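Alanine racemase (Oenococcus oeni PSU-1, PDB 3HUR) belongs to the alanine racemase family, whose chains join an N-terminal TIM-barrel domain to a C-terminal domain built largely of beta strands. Local coordinates at residues 19-27 / 223-231; 294-305 / 335-346. All coordinates share one frame; numbering follows the deposited sequence.

Contact 1 (19-27 / 223-231); sequences AAHNLQEIR and IRPGQLISG. With SO4 (sulfate ion), chain B.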
loop_
_atom_site.group_PDB
_atom_site.type_symbol
_atom_site.label_atom_id
_atom_site.label_comp_id
_atom_site.label_asym_id
_atom_site.label_seq_id
_atom_site.Cartn_x
_atom_site.Cartn_y
_atom_site.Cartn_z
ATOM N N ALA A 19 -11.412 -30.561 4.333
ATOM C CA ALA A 19 -11.229 -30.576 2.883
ATOM C C ALA A 19 -11.785 -31.888 2.273
ATOM O O ALA A 19 -12.362 -31.886 1.177
ATOM C CB ALA A 19 -9.730 -30.366 2.480
ATOM N N ALA A 20 -11.586 -32.996 2.982
ATOM C CA ALA A 20 -11.997 -34.298 2.489
ATOM C C ALA A 20 -13.500 -34.288 2.422
ATOM O O ALA A 20 -14.107 -34.606 1.400
ATOM C CB ALA A 20 -11.529 -35.393 3.394
ATOM N N HIS A 21 -14.074 -33.867 3.533
ATOM C CA HIS A 21 -15.478 -33.739 3.697
ATOM C C HIS A 21 -16.096 -32.930 2.565
ATOM O O HIS A 21 -17.144 -33.297 2.049
ATOM C CB HIS A 21 -15.729 -33.089 5.054
ATOM C CG HIS A 21 -17.161 -32.796 5.336
ATOM N ND1 HIS A 21 -18.001 -33.707 5.948
ATOM C CD2 HIS A 21 -17.894 -31.674 5.138
ATOM C CE1 HIS A 21 -19.200 -33.167 6.088
ATOM N NE2 HIS A 21 -19.160 -31.931 5.612
ATOM N N ASN A 22 -15.461 -31.839 2.167
ATOM C CA ASN A 22 -15.980 -31.050 1.046
ATOM C C ASN A 22 -16.014 -31.851 -0.258
ATOM O O ASN A 22 -16.953 -31.706 -1.035
ATOM C CB ASN A 22 -15.192 -29.751 0.837
ATOM C CG ASN A 22 -15.398 -28.749 1.932
ATOM O OD1 ASN A 22 -16.320 -28.840 2.732
ATOM N ND2 ASN A 22 -14.532 -27.773 1.969
ATOM N N LEU A 23 -15.003 -32.682 -0.507
ATOM C CA LEU A 23 -15.011 -33.501 -1.732
ATOM C C LEU A 23 -16.137 -34.523 -1.649
ATOM O O LEU A 23 -16.869 -34.723 -2.602
ATOM C CB LEU A 23 -13.679 -34.203 -1.986
ATOM C CG LEU A 23 -12.551 -33.340 -2.559
ATOM C CD1 LEU A 23 -11.426 -34.217 -3.156
ATOM C CD2 LEU A 23 -13.082 -32.383 -3.580
ATOM N N GLN A 24 -16.267 -35.153 -0.490
ATOM C CA GLN A 24 -17.380 -36.039 -0.217
ATOM C C GLN A 24 -18.786 -35.385 -0.426
ATOM O O GLN A 24 -19.652 -35.998 -1.028
ATOM C CB GLN A 24 -17.226 -36.637 1.189
ATOM C CG GLN A 24 -16.094 -37.724 1.275
ATOM C CD GLN A 24 -15.506 -37.922 2.709
ATOM O OE1 GLN A 24 -15.884 -37.228 3.677
ATOM N NE2 GLN A 24 -14.569 -38.858 2.832
ATOM N N GLU A 25 -19.008 -34.161 0.052
ATOM C CA GLU A 25 -20.310 -33.497 -0.077
ATOM C C GLU A 25 -20.665 -33.248 -1.488
ATOM O O GLU A 25 -21.805 -33.476 -1.898
ATOM C CB GLU A 25 -20.339 -32.129 0.594
ATOM C CG GLU A 25 -20.464 -32.179 2.081
ATOM C CD GLU A 25 -21.847 -32.532 2.528
ATOM O OE1 GLU A 25 -22.820 -31.820 2.151
ATOM O OE2 GLU A 25 -21.937 -33.514 3.280
ATOM N N ILE A 26 -19.702 -32.727 -2.228
ATOM C CA ILE A 26 -19.987 -32.301 -3.572
ATOM C C ILE A 26 -20.135 -33.514 -4.511
ATOM O O ILE A 26 -20.699 -33.393 -5.610
ATOM C CB ILE A 26 -18.955 -31.270 -4.078
ATOM C CG1 ILE A 26 -19.554 -30.452 -5.212
ATOM C CG2 ILE A 26 -17.674 -31.944 -4.545
ATOM C CD1 ILE A 26 -20.710 -29.557 -4.798
ATOM N N ARG A 27 -19.609 -34.663 -4.082
ATOM C CA ARG A 27 -19.843 -35.936 -4.768
ATOM C C ARG A 27 -21.340 -36.295 -4.643
ATOM O O ARG A 27 -21.983 -36.603 -5.624
ATOM C CB ARG A 27 -18.999 -37.063 -4.173
ATOM C CG ARG A 27 -18.884 -38.294 -5.070
ATOM C CD ARG A 27 -18.182 -39.467 -4.368
ATOM N NE ARG A 27 -17.275 -40.158 -5.289
ATOM C CZ ARG A 27 -15.947 -40.025 -5.318
ATOM N NH1 ARG A 27 -15.317 -39.233 -4.454
ATOM N NH2 ARG A 27 -15.235 -40.698 -6.216
ATOM N N ILE A 223 -16.545 -34.965 -12.104
ATOM C CA ILE A 223 -16.495 -33.583 -11.668
ATOM C C ILE A 223 -15.060 -33.138 -11.315
ATOM O O ILE A 223 -14.197 -33.960 -11.025
ATOM C CB ILE A 223 -17.470 -33.322 -10.521
ATOM C CG1 ILE A 223 -17.089 -34.060 -9.237
ATOM C CG2 ILE A 223 -18.890 -33.690 -10.952
ATOM C CD1 ILE A 223 -17.955 -33.609 -7.996
ATOM N N ARG A 224 -14.834 -31.826 -11.403
ATOM C CA ARG A 224 -13.515 -31.196 -11.266
ATOM C C ARG A 224 -13.522 -30.062 -10.259
ATOM O O ARG A 224 -13.274 -28.930 -10.607
ATOM C CB ARG A 224 -13.093 -30.648 -12.612
ATOM C CG ARG A 224 -12.608 -31.713 -13.523
ATOM C CD ARG A 224 -12.016 -31.075 -14.768
ATOM N NE ARG A 224 -13.110 -31.092 -15.705
ATOM C CZ ARG A 224 -13.561 -30.098 -16.442
ATOM N NH1 ARG A 224 -12.986 -28.922 -16.530
ATOM N NH2 ARG A 224 -14.610 -30.366 -17.164
ATOM N N PRO A 225 -13.836 -30.351 -9.000
ATOM C CA PRO A 225 -13.877 -29.292 -7.996
ATOM C C PRO A 225 -12.498 -28.724 -7.691
ATOM O O PRO A 225 -11.581 -29.472 -7.428
ATOM C CB PRO A 225 -14.434 -30.000 -6.781
ATOM C CG PRO A 225 -14.175 -31.396 -7.015
ATOM C CD PRO A 225 -14.269 -31.626 -8.435
ATOM N N GLY A 226 -12.371 -27.409 -7.807
ATOM C CA GLY A 226 -11.122 -26.676 -7.500
ATOM C C GLY A 226 -11.338 -25.725 -6.341
ATOM O O GLY A 226 -11.307 -26.133 -5.203
ATOM N N GLN A 227 -11.623 -24.474 -6.628
ATOM C CA GLN A 227 -11.678 -23.471 -5.591
ATOM C C GLN A 227 -12.603 -23.802 -4.468
ATOM O O GLN A 227 -12.425 -23.279 -3.349
ATOM C CB GLN A 227 -12.202 -22.175 -6.102
ATOM C CG GLN A 227 -11.360 -21.439 -7.002
ATOM C CD GLN A 227 -11.840 -19.998 -7.105
ATOM O OE1 GLN A 227 -12.071 -19.495 -8.201
ATOM N NE2 GLN A 227 -11.976 -19.324 -5.953
ATOM N N LEU A 228 -13.622 -24.599 -4.734
ATOM C CA LEU A 228 -14.601 -24.872 -3.704
ATOM C C LEU A 228 -14.046 -25.802 -2.645
ATOM O O LEU A 228 -14.702 -26.029 -1.600
ATOM C CB LEU A 228 -15.878 -25.501 -4.294
ATOM C CG LEU A 228 -15.877 -26.990 -4.703
ATOM C CD1 LEU A 228 -15.900 -27.937 -3.540
ATOM C CD2 LEU A 228 -17.110 -27.240 -5.578
ATOM N N ILE A 229 -12.899 -26.412 -2.925
ATOM C CA ILE A 229 -12.313 -27.317 -1.949
ATOM C C ILE A 229 -12.043 -26.605 -0.627
ATOM O O ILE A 229 -12.185 -27.183 0.428
ATOM C CB ILE A 229 -11.005 -27.896 -2.441
ATOM C CG1 ILE A 229 -11.275 -28.896 -3.597
ATOM C CG2 ILE A 229 -10.330 -28.539 -1.292
ATOM C CD1 ILE A 229 -10.010 -29.390 -4.383
ATOM N N SER A 230 -11.655 -25.339 -0.702
ATOM C CA SER A 230 -11.293 -24.585 0.480
ATOM C C SER A 230 -12.492 -24.142 1.276
ATOM O O SER A 230 -12.348 -23.693 2.422
ATOM C CB SER A 230 -10.492 -23.366 0.092
ATOM O OG SER A 230 -11.303 -22.350 -0.460
ATOM N N GLY A 231 -13.677 -24.259 0.684
ATOM C CA GLY A 231 -14.910 -23.896 1.375
ATOM C C GLY A 231 -15.353 -22.454 1.150
ATOM O O GLY A 231 -16.318 -21.966 1.768
HETATM S S SO4 B . -12.742 -24.209 -10.534
HETATM O O1 SO4 B . -12.129 -23.274 -9.624
HETATM O O2 SO4 B . -13.635 -23.584 -11.474
HETATM O O3 SO4 B . -11.717 -24.766 -11.366
HETATM O O4 SO4 B . -13.465 -25.109 -9.649
#
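N22 ND2 gives the contact its one cross-segment hydrogen bond, to I229 O, at 2.9 Å. The oxygen lies in the amide plane of N22 and the N-H...O angle is 160°, yet ND2 approaches from above the carbonyl plane. Asparagine suits the place because its other end, OD1, accepts from the backbone N of E248, bridging two pieces of chain. Further along helix 16-30 the chemistry turns apolar. L23 CD2 lies 3.7 Å from P225 CG, the two side chains crossing at about a right angle, and 3.9 Å from I229 CG1. I26 divides its branches: with CG1 anti to the backbone N (chi1 -158°), CG1 meets L228 CD2 tip to tip at 4.1 Å, while CG2 rests 3.8 Å from I223 CD1. At G231 phi is positive (92°) and a CB would jam against S230 O, so glycine suits. At the start of the 3-10 segment, Q227 N donates to sulfate O1 at 3.3 Å, G226 N more weakly to O4, and S206 OG binds the ion too. The packing holds the helix behind a loop whose N-H groups face an anion; this sulfate, probably from crystallisation, sits consistently with the phosphate site of many TIM barrels.

Contact 2 (294-305 / 335-346); sequences WLRRMQKSSVII and VTLIGKDGGEQI
R297 reaches from the 3-10 segment 294-297 across to 344-346. Its CB lies 4.0 Å from E344 OE1, and a bend at chi3 (67°) lays the guanidinium flat against the carboxylate. The two planes are stacked, only 14° apart, with E344 CD over one face near the rim; the pairing of NH1 with OE1 is long and purely one of charge. At the tip, NH1 and NH2 both donate end-on to Q345 O, NH2 at 3.0 Å in the carbonyl plane, and NH2 has a further weak bond to T365 O. Arginine suits the place, as one flat group serves a carboxylate by its face and a carbonyl by its edge.

L337 forms the apolar centre. Its CD1 lies 3.6 Å from W294 CH2, while CD2 meets the edge of the indole in its plane and packs 3.8 Å from M298 CG. On the opposite face, with I304 and T336, I338 CG1 touches I304 CD1 at 3.9 Å. K340, extended beyond CG, carries NZ to R296 O at 3.2 Å, although K300 NZ, itself bonded to M298 O, stands only 4.3 Å from K340 NZ.

The backbones join where I304 and T336 form an antiparallel hydrogen-bonded pair, where Q299 N donates to I338 O and where K340 N donates to R297 O. A water accepts from I338 N and lies within hydrogen-bonding distance of Q299 O and S302 O, where 294-305 turns its corner. Strand 334-339 lies between strands 302-305 and 251-263, bonding the latter through V335 with S255 and L337 with V253; V253 also touches W294 and M298.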
loop_
_atom_site.group_PDB
_atom_site.type_symbol
_atom_site.label_atom_id
_atom_site.label_comp_id
_atom_site.label_asym_id
_atom_site.label_seq_id
_atom_site.Cartn_x
_atom_site.Cartn_y
_atom_site.Cartn_z
ATOM N N TRP A 294 -2.507 -9.257 6.000
ATOM C CA TRP A 294 -3.707 -10.041 6.100
ATOM C C TRP A 294 -4.723 -9.487 7.093
ATOM O O TRP A 294 -5.891 -9.889 7.083
ATOM C CB TRP A 294 -3.377 -11.500 6.494
ATOM C CG TRP A 294 -2.616 -11.702 7.805
ATOM C CD1 TRP A 294 -1.254 -11.894 7.945
ATOM C CD2 TRP A 294 -3.158 -11.739 9.134
ATOM N NE1 TRP A 294 -0.945 -12.062 9.250
ATOM C CE2 TRP A 294 -2.089 -11.980 10.007
ATOM C CE3 TRP A 294 -4.432 -11.624 9.656
ATOM C CZ2 TRP A 294 -2.249 -12.065 11.389
ATOM C CZ3 TRP A 294 -4.616 -11.716 11.050
ATOM C CH2 TRP A 294 -3.520 -11.924 11.898
ATOM N N LEU A 295 -4.306 -8.610 7.996
ATOM C CA LEU A 295 -5.223 -8.205 9.078
ATOM C C LEU A 295 -6.383 -7.425 8.492
ATOM O O LEU A 295 -7.494 -7.436 9.049
ATOM C CB LEU A 295 -4.534 -7.377 10.183
ATOM C CG LEU A 295 -5.393 -7.080 11.412
ATOM C CD1 LEU A 295 -5.676 -8.337 12.201
ATOM C CD2 LEU A 295 -4.733 -6.072 12.292
ATOM N N ARG A 296 -6.137 -6.789 7.345
ATOM C CA ARG A 296 -7.161 -5.934 6.786
ATOM C C ARG A 296 -8.318 -6.706 6.163
ATOM O O ARG A 296 -9.269 -6.074 5.744
ATOM C CB ARG A 296 -6.578 -4.831 5.874
ATOM C CG ARG A 296 -6.301 -5.186 4.429
ATOM C CD ARG A 296 -5.192 -4.254 3.839
ATOM N NE ARG A 296 -4.286 -4.973 2.905
ATOM C CZ ARG A 296 -2.965 -4.741 2.766
ATOM N NH1 ARG A 296 -2.334 -3.812 3.498
ATOM N NH2 ARG A 296 -2.244 -5.477 1.921
ATOM N N ARG A 297 -8.301 -8.046 6.159
ATOM C CA ARG A 297 -9.497 -8.787 5.805
ATOM C C ARG A 297 -10.261 -9.312 7.011
ATOM O O ARG A 297 -11.289 -10.001 6.840
ATOM C CB ARG A 297 -9.192 -9.938 4.841
ATOM C CG ARG A 297 -8.609 -11.190 5.435
ATOM C CD ARG A 297 -8.916 -12.416 4.577
ATOM N NE ARG A 297 -8.267 -12.422 3.253
ATOM C CZ ARG A 297 -8.679 -13.180 2.225
ATOM N NH1 ARG A 297 -9.704 -14.001 2.375
ATOM N NH2 ARG A 297 -8.047 -13.142 1.044
ATOM N N MET A 298 -9.779 -8.998 8.214
ATOM C CA MET A 298 -10.397 -9.499 9.429
ATOM C C MET A 298 -11.167 -8.400 10.174
ATOM O O MET A 298 -10.777 -7.235 10.181
ATOM C CB MET A 298 -9.348 -10.096 10.360
ATOM C CG MET A 298 -8.444 -11.138 9.749
ATOM S SD MET A 298 -9.210 -12.637 9.234
ATOM C CE MET A 298 -7.819 -13.101 8.227
ATOM N N GLN A 299 -12.261 -8.777 10.813
ATOM C CA GLN A 299 -12.990 -7.841 11.610
ATOM C C GLN A 299 -12.144 -7.567 12.839
ATOM O O GLN A 299 -11.480 -8.462 13.377
ATOM C CB GLN A 299 -14.381 -8.398 11.969
ATOM C CG GLN A 299 -14.394 -9.554 12.981
ATOM C CD GLN A 299 -15.743 -9.725 13.673
ATOM O OE1 GLN A 299 -16.737 -10.179 13.056
ATOM N NE2 GLN A 299 -15.795 -9.357 14.961
ATOM N N LYS A 300 -12.167 -6.335 13.304
ATOM C CA LYS A 300 -11.305 -5.961 14.392
ATOM C C LYS A 300 -12.063 -5.624 15.689
ATOM O O LYS A 300 -11.578 -4.852 16.520
ATOM C CB LYS A 300 -10.381 -4.843 13.910
ATOM C CG LYS A 300 -9.234 -5.428 13.086
ATOM C CD LYS A 300 -8.514 -4.399 12.236
ATOM C CE LYS A 300 -9.305 -4.001 10.988
ATOM N NZ LYS A 300 -8.858 -4.720 9.791
ATOM N N SER A 301 -13.211 -6.262 15.891
ATOM C CA SER A 301 -13.944 -6.167 17.164
ATOM C C SER A 301 -13.944 -7.439 18.005
ATOM O O SER A 301 -14.257 -7.391 19.203
ATOM C CB SER A 301 -15.393 -5.751 16.907
ATOM O OG SER A 301 -15.943 -6.439 15.802
ATOM N N SER A 302 -13.580 -8.575 17.419
ATOM C CA SER A 302 -13.642 -9.838 18.148
ATOM C C SER A 302 -12.689 -10.903 17.664
ATOM O O SER A 302 -12.330 -10.933 16.501
ATOM C CB SER A 302 -15.045 -10.405 18.023
ATOM O OG SER A 302 -15.809 -9.940 19.090
ATOM N N VAL A 303 -12.320 -11.808 18.556
ATOM C CA VAL A 303 -11.563 -12.988 18.151
ATOM C C VAL A 303 -12.191 -14.169 18.857
ATOM O O VAL A 303 -12.995 -13.976 19.776
ATOM C CB VAL A 303 -10.075 -12.846 18.523
ATOM C CG1 VAL A 303 -9.451 -11.669 17.798
ATOM C CG2 VAL A 303 -9.918 -12.663 20.017
ATOM N N ILE A 304 -11.836 -15.379 18.439
ATOM C CA ILE A 304 -12.299 -16.575 19.107
ATOM C C ILE A 304 -11.202 -17.212 19.930
ATOM O O ILE A 304 -10.134 -17.552 19.429
ATOM C CB ILE A 304 -12.809 -17.628 18.098
ATOM C CG1 ILE A 304 -14.057 -17.125 17.377
ATOM C CG2 ILE A 304 -13.082 -18.964 18.785
ATOM C CD1 ILE A 304 -14.196 -17.697 15.944
ATOM N N ILE A 305 -11.502 -17.390 21.204
ATOM C CA ILE A 305 -10.641 -18.102 22.116
ATOM C C ILE A 305 -11.507 -19.104 22.842
ATOM O O ILE A 305 -12.539 -18.741 23.432
ATOM C CB ILE A 305 -10.020 -17.157 23.154
ATOM C CG1 ILE A 305 -9.015 -16.220 22.501
ATOM C CG2 ILE A 305 -9.297 -17.938 24.204
ATOM C CD1 ILE A 305 -8.632 -15.044 23.355
ATOM N N VAL A 335 -5.616 -18.478 19.479
ATOM C CA VAL A 335 -6.608 -17.476 19.113
ATOM C C VAL A 335 -6.936 -17.612 17.632
ATOM O O VAL A 335 -6.063 -17.906 16.821
ATOM C CB VAL A 335 -6.075 -16.094 19.366
ATOM C CG1 VAL A 335 -7.044 -15.081 18.902
ATOM C CG2 VAL A 335 -5.747 -15.918 20.867
ATOM N N THR A 336 -8.209 -17.455 17.287
ATOM C CA THR A 336 -8.644 -17.566 15.896
ATOM C C THR A 336 -9.263 -16.241 15.456
ATOM O O THR A 336 -10.078 -15.656 16.149
ATOM C CB THR A 336 -9.646 -18.707 15.674
ATOM O OG1 THR A 336 -9.053 -19.936 16.086
ATOM C CG2 THR A 336 -10.002 -18.830 14.207
ATOM N N LEU A 337 -8.836 -15.768 14.299
ATOM C CA LEU A 337 -9.321 -14.529 13.769
ATOM C C LEU A 337 -10.621 -14.776 13.038
ATOM O O LEU A 337 -10.863 -15.880 12.577
ATOM C CB LEU A 337 -8.253 -13.910 12.867
ATOM C CG LEU A 337 -7.374 -13.064 13.793
ATOM C CD1 LEU A 337 -5.994 -13.584 13.883
ATOM C CD2 LEU A 337 -7.456 -11.580 13.389
ATOM N N ILE A 338 -11.461 -13.737 12.982
ATOM C CA ILE A 338 -12.742 -13.783 12.307
ATOM C C ILE A 338 -12.716 -12.847 11.123
ATOM O O ILE A 338 -12.359 -11.679 11.255
ATOM C CB ILE A 338 -13.906 -13.310 13.206
ATOM C CG1 ILE A 338 -13.931 -14.088 14.540
ATOM C CG2 ILE A 338 -15.254 -13.415 12.422
ATOM C CD1 ILE A 338 -14.939 -13.488 15.560
ATOM N N GLY A 339 -13.112 -13.364 9.969
ATOM C CA GLY A 339 -13.114 -12.593 8.724
ATOM C C GLY A 339 -14.353 -11.720 8.561
ATOM O O GLY A 339 -15.476 -12.128 8.897
ATOM N N LYS A 340 -14.139 -10.513 8.037
ATOM C CA LYS A 340 -15.211 -9.638 7.580
ATOM C C LYS A 340 -16.243 -10.405 6.744
ATOM O O LYS A 340 -17.445 -10.161 6.869
ATOM C CB LYS A 340 -14.619 -8.494 6.749
ATOM C CG LYS A 340 -13.826 -7.446 7.560
ATOM C CD LYS A 340 -13.381 -6.289 6.669
ATOM C CE LYS A 340 -12.744 -5.146 7.490
ATOM N NZ LYS A 340 -11.820 -4.289 6.657
ATOM N N ASP A 341 -15.753 -11.341 5.925
ATOM C CA ASP A 341 -16.550 -12.147 4.987
ATOM C C ASP A 341 -16.003 -13.590 4.878
ATOM O O ASP A 341 -15.055 -13.873 4.124
ATOM C CB ASP A 341 -16.545 -11.452 3.606
ATOM C CG ASP A 341 -17.259 -12.270 2.512
ATOM O OD1 ASP A 341 -18.030 -13.210 2.862
ATOM O OD2 ASP A 341 -17.011 -11.981 1.305
ATOM N N GLY A 342 -16.640 -14.500 5.613
ATOM C CA GLY A 342 -16.222 -15.915 5.701
ATOM C C GLY A 342 -15.993 -16.609 4.365
ATOM O O GLY A 342 -15.066 -17.419 4.226
ATOM N N GLY A 343 -16.815 -16.273 3.375
ATOM C CA GLY A 343 -16.709 -16.875 2.068
ATOM C C GLY A 343 -15.770 -16.174 1.088
ATOM O O GLY A 343 -15.765 -16.519 -0.114
ATOM N N GLU A 344 -14.998 -15.197 1.570
ATOM C CA GLU A 344 -14.153 -14.390 0.689
ATOM C C GLU A 344 -13.107 -15.268 0.021
ATOM O O GLU A 344 -12.630 -16.219 0.596
ATOM C CB GLU A 344 -13.460 -13.217 1.454
ATOM C CG GLU A 344 -12.494 -12.389 0.560
ATOM C CD GLU A 344 -11.907 -11.159 1.202
ATOM O OE1 GLU A 344 -12.186 -10.892 2.387
ATOM O OE2 GLU A 344 -11.138 -10.442 0.515
ATOM N N GLN A 345 -12.750 -14.928 -1.209
ATOM C CA GLN A 345 -11.752 -15.698 -1.953
ATOM C C GLN A 345 -10.353 -15.671 -1.256
ATOM O O GLN A 345 -10.009 -14.722 -0.594
ATOM C CB GLN A 345 -11.566 -15.175 -3.387
ATOM C CG GLN A 345 -12.802 -14.724 -4.134
ATOM C CD GLN A 345 -13.581 -15.867 -4.783
ATOM O OE1 GLN A 345 -13.482 -16.092 -5.998
ATOM N NE2 GLN A 345 -14.343 -16.597 -3.969
ATOM N N ILE A 346 -9.579 -16.736 -1.463
ATOM C CA ILE A 346 -8.226 -16.808 -0.972
ATOM C C ILE A 346 -7.235 -16.841 -2.108
ATOM O O ILE A 346 -6.043 -16.898 -1.867
ATOM C CB ILE A 346 -8.029 -17.946 0.003
ATOM C CG1 ILE A 346 -8.347 -19.298 -0.641
ATOM C CG2 ILE A 346 -8.862 -17.712 1.215
ATOM C CD1 ILE A 346 -8.038 -20.476 0.219
HETATM O O HOH W 1 -11.027 -11.253 14.150
#

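In the fold
Near its start the chain forms strand 10-15, part of the mixed sheet with 251-263, then enters helix 16-30 and runs through the eight parallel strands from 34-38 to 222-223. Contact 1 closes that long loop, bringing the helix before the first barrel strand against the loop after the last. The chain then returns to the mixed sheet through strand 251-263, and contact 2 closes a much shorter loop of 29 residues that includes strands 308-311 and 321-324. The two closures are in series, neither nested nor crossed. Their centres lie about 22 Å apart, but segments 223-231 and 335-346 touch: Q227 packs against Q345, and S230 against I346, tying barrel loop to beta domain.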